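Local coordinates for uncharacterized protein (PDB 4Q53) that is of unknown function but adopts a cystatin-like fold of the NTF2 clan, in which helices pack against a curved mixed beta sheet, at residues Glu19-Leu24 with Thr43-Met48. Sequence-based numbering, arbitrary orientation.
Sequences ELNKYL and TAEGTM
Glu-45 meets Asn-21 where segment 19-24, running from helix 17-20 through a turn, packs against helix 41-54 in this cystatin-like fold. Along Glu-45, CB lies 3.6 Å from Asn-21 OD1, and CG is 3.8 Å from Asn-21 CB, so the methylenes give the Asn-21 side chain an apolar surface to lie across. With chi2 at -75° the chain bends and carries the carboxylate away from 19-24; OE2 is hydrogen-bonded to Ser-17 OG, in the first residue of helix 17-20. A glutamate suits this partly exposed position, its methylenes packing while the carboxylate keeps a polar partner. The Asn-21 amide stands at 90° to the carboxylate plane, and the two side chains cross at about a right angle.

Deeper in, the apolar side chains of Leu-20, Leu-24, Ala-44 and Met-48 take over. A type I turn from Leu-20 to Tyr-23, closed by Tyr-23 N to Leu-20 O at 2.8 Å, reverses the chain between Leu-20 and Leu-24, and both side chains start toward helix 41-54. Ala-44, whose single methyl suits a buried place, meets Leu-24 CD1 with CB at 4.1 Å; that CD1 also rests on helix backbone, 3.9 Å from Glu-45 N, and Leu-24 touches Ile-100 of strand 97-107. Leu-20, whose other neighbours include Val-8 and Phe-12 of helix 6-14, sends its CD2 methyl to selenomethionine Met-48, meeting CG at 3.8 Å.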
ATOM      1  N   GLU A  19      -0.372 -11.114  -1.382  1.00 23.26           N
ATOM      2  CA  GLU A  19      -1.005 -10.627  -2.600  0.50 23.30           C
ATOM      3  C   GLU A  19      -0.431  -9.258  -2.987  1.00 21.00           C
ATOM      4  O   GLU A  19      -0.202  -8.975  -4.161  1.00 21.29           O
ATOM      5  CB  GLU A  19      -2.525 -10.552  -2.421  0.50 25.68           C
ATOM      6  CG  GLU A  19      -3.190 -11.904  -2.114  0.50 27.22           C
ATOM      7  CD  GLU A  19      -3.314 -12.812  -3.331  0.50 28.92           C
ATOM      8  OE1 GLU A  19      -2.722 -12.496  -4.389  0.50 29.44           O
ATOM      9  OE2 GLU A  19      -4.010 -13.846  -3.232  0.50 30.95           O
ATOM     10  N   LEU A  20      -0.183  -8.409  -1.999  1.00 19.78           N
ATOM     11  CA  LEU A  20       0.346  -7.082  -2.280  1.00 18.83           C
ATOM     12  C   LEU A  20       1.715  -7.176  -2.958  1.00 18.51           C
ATOM     13  O   LEU A  20       2.080  -6.373  -3.819  1.00 20.07           O
ATOM     14  CB  LEU A  20       0.425  -6.276  -0.981  1.00 18.35           C
ATOM     15  CG  LEU A  20       0.921  -4.839  -1.120  1.00 18.79           C
ATOM     16  CD1 LEU A  20      -0.040  -4.009  -1.969  1.00 19.64           C
ATOM     17  CD2 LEU A  20       1.094  -4.226   0.245  1.00 20.08           C
ATOM     18  N   ASN A  21       2.454  -8.204  -2.589  1.00 21.14           N
ATOM     19  CA  ASN A  21       3.813  -8.401  -3.072  1.00 21.95           C
ATOM     20  C   ASN A  21       4.108  -8.397  -4.581  1.00 22.00           C
ATOM     21  O   ASN A  21       5.161  -8.445  -4.995  1.00 26.44           O
ATOM     22  CB  ASN A  21       4.380  -9.684  -2.429  1.00 23.97           C
ATOM     23  CG  ASN A  21       5.854  -9.903  -2.739  1.00 24.96           C
ATOM     24  OD1 ASN A  21       6.704  -9.115  -2.340  1.00 25.11           O
ATOM     25  ND2 ASN A  21       6.156 -10.963  -3.473  1.00 26.63           N
ATOM     26  N   LYS A  22       3.013  -8.857  -5.204  0.50 22.80           N
ATOM     27  CA  LYS A  22       2.913  -9.133  -6.618  0.50 24.25           C
ATOM     28  C   LYS A  22       3.002  -7.796  -7.248  0.50 22.85           C
ATOM     29  O   LYS A  22       3.561  -7.661  -8.345  0.50 24.01           O
ATOM     30  CB  LYS A  22       1.553  -9.735  -6.997  0.50 26.94           C
ATOM     31  CG  LYS A  22       1.343 -11.208  -6.680  0.50 29.63           C
ATOM     32  CD  LYS A  22      -0.054 -11.681  -7.119  0.50 31.56           C
ATOM     33  CE  LYS A  22      -0.328 -11.396  -8.592  0.50 32.50           C
ATOM     34  NZ  LYS A  22      -1.686 -11.820  -9.017  0.50 33.74           N
ATOM     35  N   TYR A  23       2.432  -6.795  -6.570  1.00 20.83           N
ATOM     36  CA  TYR A  23       2.584  -5.440  -7.144  1.00 20.21           C
ATOM     37  C   TYR A  23       3.684  -4.503  -6.654  1.00 19.53           C
ATOM     38  O   TYR A  23       3.761  -3.364  -7.078  1.00 20.11           O
ATOM     39  CB  TYR A  23       1.220  -4.772  -6.956  1.00 20.10           C
ATOM     40  CG  TYR A  23       0.116  -5.733  -7.334  1.00 19.72           C
ATOM     41  CD1 TYR A  23      -0.156  -5.993  -8.666  1.00 21.92           C
ATOM     42  CD2 TYR A  23      -0.597  -6.440  -6.368  1.00 19.97           C
ATOM     43  CE1 TYR A  23      -1.145  -6.887  -9.036  1.00 23.77           C
ATOM     44  CE2 TYR A  23      -1.601  -7.337  -6.729  1.00 22.03           C
ATOM     45  CZ  TYR A  23      -1.852  -7.565  -8.069  1.00 23.03           C
ATOM     46  OH  TYR A  23      -2.832  -8.445  -8.450  1.00 26.12           O
ATOM     47  N   LEU A  24       4.545  -4.986  -5.782  1.00 20.04           N
ATOM     48  CA  LEU A  24       5.596  -4.141  -5.224  1.00 19.09           C
ATOM     49  C   LEU A  24       6.756  -3.968  -6.204  1.00 18.58           C
ATOM     50  O   LEU A  24       7.128  -4.910  -6.899  1.00 21.40           O
ATOM     51  CB  LEU A  24       6.116  -4.730  -3.902  1.00 19.14           C
ATOM     52  CG  LEU A  24       5.132  -4.754  -2.723  1.00 19.89           C
ATOM     53  CD1 LEU A  24       5.735  -5.472  -1.530  1.00 20.71           C
ATOM     54  CD2 LEU A  24       4.702  -3.354  -2.343  1.00 20.38           C
ATOM     55  N   THR A  43      11.805  -6.876   2.106  1.00 17.45           N
ATOM     56  CA  THR A  43      11.627  -6.164   3.365  1.00 17.06           C
ATOM     57  C   THR A  43      10.294  -5.426   3.377  1.00 17.08           C
ATOM     58  O   THR A  43       9.625  -5.355   4.404  1.00 17.04           O
ATOM     59  CB  THR A  43      12.779  -5.183   3.594  1.00 17.91           C
ATOM     60  OG1 THR A  43      14.016  -5.914   3.615  1.00 22.18           O
ATOM     61  CG2 THR A  43      12.606  -4.409   4.897  1.00 20.37           C
ATOM     62  N   ALA A  44       9.910  -4.882   2.231  1.00 16.28           N
ATOM     63  CA  ALA A  44       8.629  -4.202   2.124  1.00 16.08           C
ATOM     64  C   ALA A  44       7.468  -5.154   2.388  1.00 16.25           C
ATOM     65  O   ALA A  44       6.539  -4.820   3.120  1.00 15.61           O
ATOM     66  CB  ALA A  44       8.492  -3.564   0.763  1.00 17.22           C
ATOM     67  N   GLU A  45       7.527  -6.346   1.811  1.00 16.33           N
ATOM     68  CA  GLU A  45       6.485  -7.339   2.062  1.00 17.09           C
ATOM     69  C   GLU A  45       6.450  -7.705   3.542  1.00 17.96           C
ATOM     70  O   GLU A  45       5.382  -7.835   4.118  1.00 17.90           O
ATOM     71  CB  GLU A  45       6.670  -8.581   1.178  1.00 18.46           C
ATOM     72  CG  GLU A  45       5.528  -9.609   1.227  1.00 20.81           C
ATOM     73  CD  GLU A  45       5.476 -10.454   2.495  1.00 22.43           C
ATOM     74  OE1 GLU A  45       6.529 -10.702   3.126  1.00 24.86           O
ATOM     75  OE2 GLU A  45       4.370 -10.901   2.862  1.00 22.79           O
ATOM     76  N   GLY A  46       7.621  -7.871   4.149  1.00 18.44           N
ATOM     77  CA  GLY A  46       7.699  -8.202   5.562  1.00 19.50           C
ATOM     78  C   GLY A  46       7.130  -7.120   6.459  1.00 18.44           C
ATOM     79  O   GLY A  46       6.427  -7.392   7.443  1.00 19.55           O
ATOM     80  N   THR A  47       7.420  -5.874   6.117  1.00 17.32           N
ATOM     81  CA  THR A  47       6.888  -4.748   6.863  1.00 17.53           C
ATOM     82  C   THR A  47       5.352  -4.705   6.744  1.00 16.79           C
ATOM     83  O   THR A  47       4.647  -4.485   7.722  1.00 16.40           O
ATOM     84  CB  THR A  47       7.493  -3.445   6.334  1.00 18.50           C
ATOM     85  OG1 THR A  47       8.905  -3.483   6.528  1.00 21.47           O
ATOM     86  CG2 THR A  47       6.919  -2.232   7.041  1.00 18.65           C
HETATM   87  N   MSE A  48       4.837  -4.910   5.538  1.00 15.36           N
HETATM   88  CA  MSE A  48       3.388  -4.909   5.342  1.00 16.31           C
HETATM   89  C   MSE A  48       2.733  -6.107   6.037  1.00 15.87           C
HETATM   90  O   MSE A  48       1.632  -5.983   6.564  1.00 16.55           O
HETATM   91  CB  MSE A  48       3.033  -4.803   3.850  1.00 15.65           C
HETATM   92  CG  MSE A  48       3.338  -3.417   3.249  1.00 16.11           C
HETATM   93 SE   MSE A  48       2.548  -1.944   4.244  0.75 16.74          SE
HETATM   94  CE  MSE A  48       0.703  -2.561   4.307  1.00 17.22           C
TER